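Long-range contacts in dephospho-CoA kinase (PDB 4TTQ), which probably catalyses the last step of coenzyme A biosynthesis, the ATP-dependent phosphorylation of the 3'-hydroxyl of dephosphocoenzyme A: residues A[15-20]-A[119-124]; A[24-29]-A[153-158]. All coordinates share one frame; numbering follows the deposited sequence.

Interaction 1. Residues A[15-20]-A[119-124]; sequences MVYSVG and SPYCLI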
ATOM      1  N   MET A  15      -1.173 -21.621  -3.321  1.00 61.47           N
ATOM      2  CA  MET A  15      -1.413 -21.543  -1.885  1.00 55.76           C
ATOM      3  C   MET A  15      -2.618 -20.606  -1.529  1.00 53.28           C
ATOM      4  O   MET A  15      -3.573 -20.490  -2.289  1.00 57.54           O
ATOM      5  CB  MET A  15      -0.117 -21.087  -1.192  1.00 63.49           C
ATOM      6  CG  MET A  15       0.356 -19.720  -1.632  1.00 57.60           C
ATOM      7  SD  MET A  15       2.048 -19.270  -1.157  1.00 85.09           S
ATOM      8  CE  MET A  15       3.014 -20.365  -2.201  1.00 75.24           C
ATOM      9  N   VAL A  16      -2.543 -19.943  -0.378  1.00 42.49           N
ATOM     10  CA  VAL A  16      -3.617 -19.137   0.208  1.00 42.33           C
ATOM     11  C   VAL A  16      -4.274 -18.052  -0.695  1.00 34.42           C
ATOM     12  O   VAL A  16      -3.568 -17.274  -1.315  1.00 45.19           O
ATOM     13  CB  VAL A  16      -3.047 -18.433   1.464  1.00 43.57           C
ATOM     14  CG1 VAL A  16      -4.109 -17.656   2.221  1.00 43.68           C
ATOM     15  CG2 VAL A  16      -2.417 -19.467   2.395  1.00 48.29           C
ATOM     16  N   TYR A  17      -5.612 -17.990  -0.726  1.00 30.61           N
ATOM     17  CA  TYR A  17      -6.348 -16.956  -1.475  1.00 24.67           C
ATOM     18  C   TYR A  17      -5.954 -15.560  -0.997  1.00 25.59           C
ATOM     19  O   TYR A  17      -6.223 -15.180   0.134  1.00 25.16           O
ATOM     20  CB  TYR A  17      -7.875 -17.138  -1.322  1.00 20.14           C
ATOM     21  CG  TYR A  17      -8.734 -16.384  -2.328  1.00 22.35           C
ATOM     22  CD1 TYR A  17      -9.164 -15.067  -2.087  1.00 28.42           C
ATOM     23  CD2 TYR A  17      -9.134 -16.979  -3.504  1.00 26.30           C
ATOM     24  CE1 TYR A  17      -9.968 -14.371  -3.020  1.00 27.52           C
ATOM     25  CE2 TYR A  17      -9.925 -16.291  -4.448  1.00 28.96           C
ATOM     26  CZ  TYR A  17     -10.335 -14.997  -4.203  1.00 35.64           C
ATOM     27  OH  TYR A  17     -11.117 -14.360  -5.146  1.00 38.06           O
ATOM     28  N   SER A  18      -5.324 -14.782  -1.855  1.00 27.02           N
ATOM     29  CA  SER A  18      -4.833 -13.478  -1.428  1.00 22.71           C
ATOM     30  C   SER A  18      -5.413 -12.338  -2.271  1.00 22.22           C
ATOM     31  O   SER A  18      -5.550 -12.423  -3.508  1.00 28.70           O
ATOM     32  CB  SER A  18      -3.315 -13.468  -1.467  1.00 34.11           C
ATOM     33  OG  SER A  18      -2.873 -14.027  -2.676  1.00 44.31           O
ATOM     34  N   VAL A  19      -5.788 -11.289  -1.552  1.00 20.38           N
ATOM     35  CA  VAL A  19      -6.292 -10.036  -2.114  1.00 24.03           C
ATOM     36  C   VAL A  19      -5.330  -8.894  -1.844  1.00 21.88           C
ATOM     37  O   VAL A  19      -4.991  -8.586  -0.687  1.00 23.24           O
ATOM     38  CB  VAL A  19      -7.650  -9.690  -1.511  1.00 20.52           C
ATOM     39  CG1 VAL A  19      -8.192  -8.472  -2.136  1.00 25.17           C
ATOM     40  CG2 VAL A  19      -8.600 -10.895  -1.634  1.00 22.39           C
ATOM     41  N   GLY A  20      -4.868  -8.278  -2.923  1.00 24.04           N
ATOM     42  CA  GLY A  20      -3.995  -7.125  -2.815  1.00 26.90           C
ATOM     43  C   GLY A  20      -4.803  -5.848  -2.602  1.00 23.47           C
ATOM     44  O   GLY A  20      -5.736  -5.590  -3.320  1.00 24.73           O
ATOM     45  N   SER A 119      -6.471 -17.192   8.296  1.00 30.69           N
ATOM     46  CA  SER A 119      -7.784 -16.736   7.838  1.00 24.72           C
ATOM     47  C   SER A 119      -8.092 -17.361   6.494  1.00 20.72           C
ATOM     48  O   SER A 119      -7.205 -17.828   5.808  1.00 28.68           O
ATOM     49  CB  SER A 119      -7.834 -15.201   7.765  1.00 27.71           C
ATOM     50  OG  SER A 119      -6.704 -14.691   7.084  1.00 25.98           O
ATOM     51  N   PRO A 120      -9.367 -17.390   6.122  1.00 26.43           N
ATOM     52  CA  PRO A 120      -9.827 -17.994   4.864  1.00 22.51           C
ATOM     53  C   PRO A 120      -9.192 -17.394   3.600  1.00 29.82           C
ATOM     54  O   PRO A 120      -9.028 -18.054   2.549  1.00 25.65           O
ATOM     55  CB  PRO A 120     -11.324 -17.725   4.888  1.00 28.00           C
ATOM     56  CG  PRO A 120     -11.659 -17.478   6.303  1.00 25.45           C
ATOM     57  CD  PRO A 120     -10.479 -16.960   6.987  1.00 22.06           C
ATOM     58  N   TYR A 121      -8.873 -16.112   3.689  1.00 27.87           N
ATOM     59  CA  TYR A 121      -8.115 -15.448   2.650  1.00 22.52           C
ATOM     60  C   TYR A 121      -7.245 -14.468   3.389  1.00 24.68           C
ATOM     61  O   TYR A 121      -7.460 -14.212   4.588  1.00 22.73           O
ATOM     62  CB  TYR A 121      -9.038 -14.780   1.582  1.00 28.09           C
ATOM     63  CG  TYR A 121      -9.936 -13.663   2.090  1.00 21.56           C
ATOM     64  CD1 TYR A 121      -9.531 -12.342   2.012  1.00 26.81           C
ATOM     65  CD2 TYR A 121     -11.173 -13.927   2.640  1.00 27.15           C
ATOM     66  CE1 TYR A 121     -10.313 -11.326   2.483  1.00 21.52           C
ATOM     67  CE2 TYR A 121     -11.959 -12.911   3.106  1.00 30.03           C
ATOM     68  CZ  TYR A 121     -11.516 -11.606   3.018  1.00 22.48           C
ATOM     69  OH  TYR A 121     -12.269 -10.569   3.490  1.00 23.97           O
ATOM     70  N   CYS A 122      -6.244 -13.954   2.682  1.00 25.06           N
ATOM     71  CA  CYS A 122      -5.311 -12.943   3.209  1.00 25.56           C
ATOM     72  C   CYS A 122      -5.465 -11.633   2.455  1.00 19.84           C
ATOM     73  O   CYS A 122      -5.752 -11.622   1.260  1.00 23.26           O
ATOM     74  CB  CYS A 122      -3.869 -13.424   3.070  1.00 19.66           C
ATOM     75  SG  CYS A 122      -2.674 -12.520   4.027  1.00 39.18           S
ATOM     76  N   LEU A 123      -5.264 -10.542   3.164  1.00 23.05           N
ATOM     77  CA  LEU A 123      -5.143  -9.219   2.565  1.00 24.87           C
ATOM     78  C   LEU A 123      -3.700  -8.689   2.646  1.00 32.55           C
ATOM     79  O   LEU A 123      -3.086  -8.683   3.707  1.00 26.59           O
ATOM     80  CB  LEU A 123      -6.063  -8.282   3.264  1.00 22.41           C
ATOM     81  CG  LEU A 123      -6.453  -7.014   2.548  1.00 30.21           C
ATOM     82  CD1 LEU A 123      -7.420  -7.303   1.427  1.00 30.15           C
ATOM     83  CD2 LEU A 123      -7.069  -6.115   3.630  1.00 27.85           C
ATOM     84  N   ILE A 124      -3.179  -8.254   1.503  1.00 24.86           N
ATOM     85  CA  ILE A 124      -1.821  -7.777   1.371  1.00 26.99           C
ATOM     86  C   ILE A 124      -1.830  -6.309   0.872  1.00 29.13           C
ATOM     87  O   ILE A 124      -2.114  -6.061  -0.296  1.00 26.86           O
ATOM     88  CB  ILE A 124      -1.034  -8.675   0.389  1.00 24.42           C
ATOM     89  CG1 ILE A 124      -1.217 -10.144   0.768  1.00 28.93           C
ATOM     90  CG2 ILE A 124       0.438  -8.302   0.374  1.00 23.26           C
ATOM     91  CD1 ILE A 124      -0.653 -11.099  -0.243  1.00 28.61           C
TER
HETATM   92  O   HOH W   1      -7.339 -19.708   0.744  1.00 38.67           O

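Interaction 2. Residues A[24-29]-A[153-158]; sequences NIASGK and DRIVKR. With ATP (adenosine-5'-triphosphate), chain B.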
ATOM      1  N   ASN A  24      -5.248   5.186  -3.597  1.00 33.64           N
ATOM      2  CA  ASN A  24      -4.590   6.422  -3.986  1.00 46.75           C
ATOM      3  C   ASN A  24      -4.416   7.183  -2.679  1.00 41.58           C
ATOM      4  O   ASN A  24      -4.799   6.693  -1.606  1.00 34.04           O
ATOM      5  CB  ASN A  24      -5.343   7.202  -5.129  1.00 36.12           C
ATOM      6  CG  ASN A  24      -6.788   7.605  -4.797  1.00 46.01           C
ATOM      7  OD1 ASN A  24      -7.347   7.301  -3.747  1.00 43.94           O
ATOM      8  ND2 ASN A  24      -7.393   8.324  -5.725  1.00 42.19           N
ATOM      9  N   ILE A  25      -3.765   8.332  -2.740  1.00 46.33           N
ATOM     10  CA  ILE A  25      -3.317   8.977  -1.521  1.00 45.89           C
ATOM     11  C   ILE A  25      -4.526   9.406  -0.717  1.00 35.28           C
ATOM     12  O   ILE A  25      -5.524   9.821  -1.289  1.00 35.70           O
ATOM     13  CB  ILE A  25      -2.382  10.195  -1.830  1.00 58.75           C
ATOM     14  CG1 ILE A  25      -1.852  10.793  -0.522  1.00 46.70           C
ATOM     15  CG2 ILE A  25      -3.097  11.245  -2.719  1.00 42.18           C
ATOM     16  CD1 ILE A  25      -0.725  11.782  -0.719  1.00 65.75           C
ATOM     17  N   ALA A  26      -4.455   9.264   0.605  1.00 41.09           N
ATOM     18  CA  ALA A  26      -5.538   9.722   1.457  1.00 40.77           C
ATOM     19  C   ALA A  26      -6.900   9.176   1.015  1.00 37.83           C
ATOM     20  O   ALA A  26      -7.908   9.848   1.154  1.00 40.00           O
ATOM     21  CB  ALA A  26      -5.574  11.224   1.455  1.00 51.56           C
ATOM     22  N   SER A  27      -6.923   7.970   0.461  1.00 34.72           N
ATOM     23  CA  SER A  27      -8.172   7.325   0.032  1.00 33.46           C
ATOM     24  C   SER A  27      -8.915   6.643   1.159  1.00 33.53           C
ATOM     25  O   SER A  27     -10.116   6.397   1.065  1.00 29.78           O
ATOM     26  CB  SER A  27      -7.862   6.280  -1.013  1.00 32.97           C
ATOM     27  OG  SER A  27      -7.070   5.246  -0.441  1.00 38.96           O
ATOM     28  N   GLY A  28      -8.170   6.273   2.194  1.00 25.72           N
ATOM     29  CA  GLY A  28      -8.738   5.642   3.358  1.00 31.22           C
ATOM     30  C   GLY A  28      -8.317   4.188   3.502  1.00 33.05           C
ATOM     31  O   GLY A  28      -8.987   3.425   4.213  1.00 30.27           O
ATOM     32  N   LYS A  29      -7.217   3.793   2.860  1.00 28.92           N
ATOM     33  CA  LYS A  29      -7.025   2.376   2.672  1.00 32.48           C
ATOM     34  C   LYS A  29      -6.594   1.741   3.971  1.00 26.45           C
ATOM     35  O   LYS A  29      -6.939   0.602   4.245  1.00 27.11           O
ATOM     36  CB  LYS A  29      -6.056   2.079   1.533  1.00 33.26           C
ATOM     37  CG  LYS A  29      -4.689   2.430   1.742  1.00 33.59           C
ATOM     38  CD  LYS A  29      -3.796   1.685   0.749  1.00 45.69           C
ATOM     39  CE  LYS A  29      -2.343   2.260   0.782  1.00 49.97           C
ATOM     40  NZ  LYS A  29      -2.308   3.687   0.249  1.00 64.05           N
ATOM     41  N   ASP A 153      -9.218  17.553   1.919  1.00 55.68           N
ATOM     42  CA  ASP A 153      -9.492  17.717   3.340  1.00 61.06           C
ATOM     43  C   ASP A 153      -8.559  16.858   4.146  1.00 62.64           C
ATOM     44  O   ASP A 153      -8.040  17.270   5.178  1.00 69.63           O
ATOM     45  CB  ASP A 153     -10.929  17.347   3.673  1.00 57.53           C
ATOM     46  CG  ASP A 153     -11.936  18.267   3.024  1.00 70.19           C
ATOM     47  OD1 ASP A 153     -11.795  19.508   3.145  1.00 82.19           O
ATOM     48  OD2 ASP A 153     -12.874  17.743   2.385  1.00 78.47           O
ATOM     49  N   ARG A 154      -8.337  15.649   3.663  1.00 58.48           N
ATOM     50  CA  ARG A 154      -7.507  14.719   4.391  1.00 61.24           C
ATOM     51  C   ARG A 154      -6.052  15.189   4.366  1.00 59.12           C
ATOM     52  O   ARG A 154      -5.379  15.197   5.388  1.00 72.49           O
ATOM     53  CB  ARG A 154      -7.658  13.315   3.796  1.00 60.74           C
ATOM     54  CG  ARG A 154      -7.650  12.181   4.815  1.00 66.67           C
ATOM     55  CD  ARG A 154      -9.029  11.517   4.935  1.00 71.89           C
ATOM     56  NE  ARG A 154      -9.383  10.763   3.731  1.00 55.38           N
ATOM     57  CZ  ARG A 154     -10.618  10.462   3.370  1.00 42.16           C
ATOM     58  NH1 ARG A 154     -11.648  10.825   4.125  1.00 57.16           N
ATOM     59  NH2 ARG A 154     -10.820   9.768   2.267  1.00 42.35           N
ATOM     60  N   ILE A 155      -5.555  15.592   3.204  1.00 57.52           N
ATOM     61  CA  ILE A 155      -4.150  15.990   3.107  1.00 64.19           C
ATOM     62  C   ILE A 155      -3.880  17.255   3.910  1.00 68.02           C
ATOM     63  O   ILE A 155      -2.794  17.454   4.447  1.00 62.66           O
ATOM     64  CB  ILE A 155      -3.732  16.221   1.652  1.00 63.15           C
ATOM     65  CG1 ILE A 155      -3.702  14.884   0.928  1.00 43.84           C
ATOM     66  CG2 ILE A 155      -2.323  16.873   1.572  1.00 62.17           C
ATOM     67  CD1 ILE A 155      -3.484  15.000  -0.546  1.00 55.79           C
ATOM     68  N   VAL A 156      -4.871  18.124   3.988  1.00 71.11           N
ATOM     69  CA  VAL A 156      -4.666  19.369   4.680  1.00 69.84           C
ATOM     70  C   VAL A 156      -4.615  19.082   6.201  1.00 77.14           C
ATOM     71  O   VAL A 156      -3.761  19.639   6.888  1.00 85.71           O
ATOM     72  CB  VAL A 156      -5.747  20.412   4.255  1.00 69.26           C
ATOM     73  CG1 VAL A 156      -6.987  20.374   5.136  1.00 64.50           C
ATOM     74  CG2 VAL A 156      -5.145  21.790   4.217  1.00 74.92           C
ATOM     75  N   LYS A 157      -5.454  18.182   6.727  1.00 69.46           N
ATOM     76  CA  LYS A 157      -5.394  17.854   8.165  1.00 68.86           C
ATOM     77  C   LYS A 157      -4.076  17.174   8.538  1.00 76.33           C
ATOM     78  O   LYS A 157      -3.606  17.273   9.670  1.00 80.41           O
ATOM     79  CB  LYS A 157      -6.556  16.949   8.571  1.00 63.90           C
ATOM     80  CG  LYS A 157      -6.505  15.570   7.917  1.00 79.06           C
ATOM     81  CD  LYS A 157      -7.420  14.513   8.534  1.00 84.68           C
ATOM     82  CE  LYS A 157      -6.888  13.120   8.244  1.00 65.48           C
ATOM     83  NZ  LYS A 157      -5.675  12.827   9.007  1.00 65.49           N
ATOM     84  N   ARG A 158      -3.489  16.487   7.563  1.00 75.39           N
ATOM     85  CA  ARG A 158      -2.327  15.627   7.782  1.00 77.22           C
ATOM     86  C   ARG A 158      -1.006  16.296   7.430  1.00 69.57           C
ATOM     87  O   ARG A 158       0.033  15.939   7.964  1.00 67.96           O
ATOM     88  CB  ARG A 158      -2.471  14.356   6.943  1.00 79.80           C
ATOM     89  CG  ARG A 158      -1.550  13.222   7.324  1.00 71.35           C
ATOM     90  CD  ARG A 158      -1.754  12.037   6.389  1.00 78.50           C
ATOM     91  NE  ARG A 158      -2.019  10.786   7.114  1.00 88.25           N
ATOM     92  CZ  ARG A 158      -3.159  10.089   7.081  1.00 80.92           C
ATOM     93  NH1 ARG A 158      -4.204  10.487   6.350  1.00 81.53           N
ATOM     94  NH2 ARG A 158      -3.253   8.968   7.788  1.00 63.95           N
TER
HETATM   95  PG  ATP B 301      -2.354   7.208   3.039  1.00 80.48           P
HETATM   96  O1G ATP B 301      -0.987   6.727   3.516  1.00 55.14           O
HETATM   97  O2G ATP B 301      -2.543   8.677   2.700  1.00 58.85           O
HETATM   98  O3G ATP B 301      -3.009   6.283   2.013  1.00 72.65           O
HETATM   99  PB  ATP B 301      -4.769   6.311   4.255  1.00 51.03           P
HETATM  100  O1B ATP B 301      -5.566   6.987   3.202  1.00 36.21           O
HETATM  101  O2B ATP B 301      -4.568   4.836   4.088  1.00 47.64           O
HETATM  102  O3B ATP B 301      -3.320   7.069   4.325  1.00 72.36           O
HETATM  103  PA  ATP B 301      -6.730   6.662   6.203  1.00 53.84           P
HETATM  104  O1A ATP B 301      -7.077   7.688   5.154  1.00 53.54           O
HETATM  105  O2A ATP B 301      -7.268   5.248   6.316  1.00 42.37           O
HETATM  106  O3A ATP B 301      -5.201   6.508   5.814  1.00 56.45           O
HETATM  107  O5' ATP B 301      -7.020   7.516   7.544  1.00 59.71           O
HETATM  108  C5' ATP B 301      -7.331   8.927   7.459  1.00 47.04           C
HETATM  109  C4' ATP B 301      -8.379   9.358   8.473  1.00 51.28           C
HETATM  110  O4' ATP B 301      -9.568   9.560   7.702  1.00 59.72           O
HETATM  111  C3' ATP B 301      -8.751   8.391   9.615  1.00 58.05           C
HETATM  112  O3' ATP B 301      -8.934   9.125  10.837  1.00 58.39           O
HETATM  113  C2' ATP B 301     -10.055   7.761   9.162  1.00 45.92           C
HETATM  114  O2' ATP B 301     -10.901   7.278  10.206  1.00 39.80           O
HETATM  115  C1' ATP B 301     -10.650   8.924   8.382  1.00 49.19           C
HETATM  116  N9  ATP B 301     -11.592   8.472   7.372  1.00 43.06           N
HETATM  117  C8  ATP B 301     -11.344   7.541   6.437  1.00 46.52           C
HETATM  118  N7  ATP B 301     -12.424   7.359   5.652  1.00 41.63           N
HETATM  119  C5  ATP B 301     -13.358   8.213   6.110  1.00 38.79           C
HETATM  120  C6  ATP B 301     -14.728   8.525   5.713  1.00 38.32           C
HETATM  121  N6  ATP B 301     -15.158   7.790   4.654  1.00 35.73           N
HETATM  122  N1  ATP B 301     -15.399   9.470   6.419  1.00 32.83           N
HETATM  123  C2  ATP B 301     -14.833  10.105   7.463  1.00 36.42           C
HETATM  124  N3  ATP B 301     -13.575   9.866   7.873  1.00 39.71           N
HETATM  125  C4  ATP B 301     -12.814   8.947   7.244  1.00 43.00           C

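Interaction 1. Residues A[15-20]-A[119-124]
Val19 and Leu123 sit side by side on neighbouring strands of the five-stranded parallel sheet of this P-loop kinase fold, paired in parallel register with Ser18 opposite Cys122 and Gly20 opposite Ile124. Three backbone hydrogen bonds join the strands: Cys122 N to Tyr17 O (2.8 Å), Val19 N to Cys122 O, and Ile124 N to Val19 O. The CA-H groups of Ser18, Leu123 and Gly20 add weaker contacts to carbonyl oxygens.

On one face lie Tyr17, Val19, Tyr121 and Leu123. With CG anti to the backbone N (chi1 -160°), Leu123 swings CD1 over the neighbouring strand to touch both CB and CG1 of Val19 at 3.8 Å, while the other methyl of Val19, CG2, turns to Tyr121 CD1 at 4.0 Å. Beta-branched valine suits an extended backbone, and its two methyls serve two neighbours. The rings of Tyr17 and Tyr121 do not stack; the ring carbon CD1 of Tyr17 meets CB of Tyr121 at 3.7 Å. Both rings extend toward helix 193-213, where Tyr121 OH hydrogen-bonds His204 and its ring meets Tyr207 edge-to-face, so tyrosine supplies apolar bulk and a polar end together.

On the opposite face, with Ser18, Cys122 and Ile124, small serine leaves room for the long branch of isoleucine: Ile124, its CG1 anti to the carbonyl carbon (chi1 -50°), reaches diagonally with CD1 to Ser18 CB at 3.8 Å. Beside Tyr17 and Pro120 a water bridges the two segments, accepting from Tyr17 N at 2.8 Å and donating to Pro120 O at 3.0 Å.

Interaction 2. Residues A[24-29]-A[153-158]
Arg154 and Ala26 carry the polar part of this contact between the nucleotide-binding P-loop and helix 148-159. The guanidinium comes side-on, giving NE and NH2 to the single oxygen Ala26 O, each at 3.1 Å. That oxygen lies at the edge of the guanidinium, in its plane, while both nitrogens approach from one face of the carbonyl plane, NE 45° out of it. Bends at chi2 (111°) and chi3 (69°) fold the arginine back to this carbonyl.

Apolar packing lies beside it. Ala26 CB meets Arg154 CB at 3.8 Å and Ile155 CG1 at 4.1 Å; a lone methyl lets loop and helix come close. Ile25 CD1 touches Ile155 CD1, and both isoleucines continue onto Leu170 of helix 163-171.

The loop holds ATP mainly through backbone amides. Ala26 N donates to O2G and Gly28 N to O1B, each at 2.9 Å; the side chain of Lys29 adds NZ to O3G. Gly28 adopts a backbone shape in which a CB would strike the preceding carbonyl oxygen. Among the arginines, Arg158 has the bridging O3B over one guanidinium face, and Arg154 has C8 and N7 of the adenine's five-membered ring over one face, displaced toward the rim.

Arg154 is thus bonded to the loop and packs against the nucleotide: two N-H groups on one carbonyl oxygen fix the guanidinium's rotation and set its face against the base, coupling loop, helix and adenine.

In the fold
From the N terminus, the chain enters strand 18-23 in interaction 1 and runs directly into the loop of interaction 2, since residues 15-20 and 24-29 nearly adjoin. It then passes through strand 42-45 and several helices before strand 122-125 returns beside strand 18-23, closing the first loop at residues 119-124. After strand 140-145, helix 148-159 brings residues 153-158 back to the nucleotide-binding loop and closes the second. The two closures cross rather than nest. Their centres lie about 26 Å apart on opposite sides of the chain's centre: interaction 1 joins strands 18-23 and 122-125 side by side in the sheet, and interaction 2 joins the loop beyond the sheet to a helix.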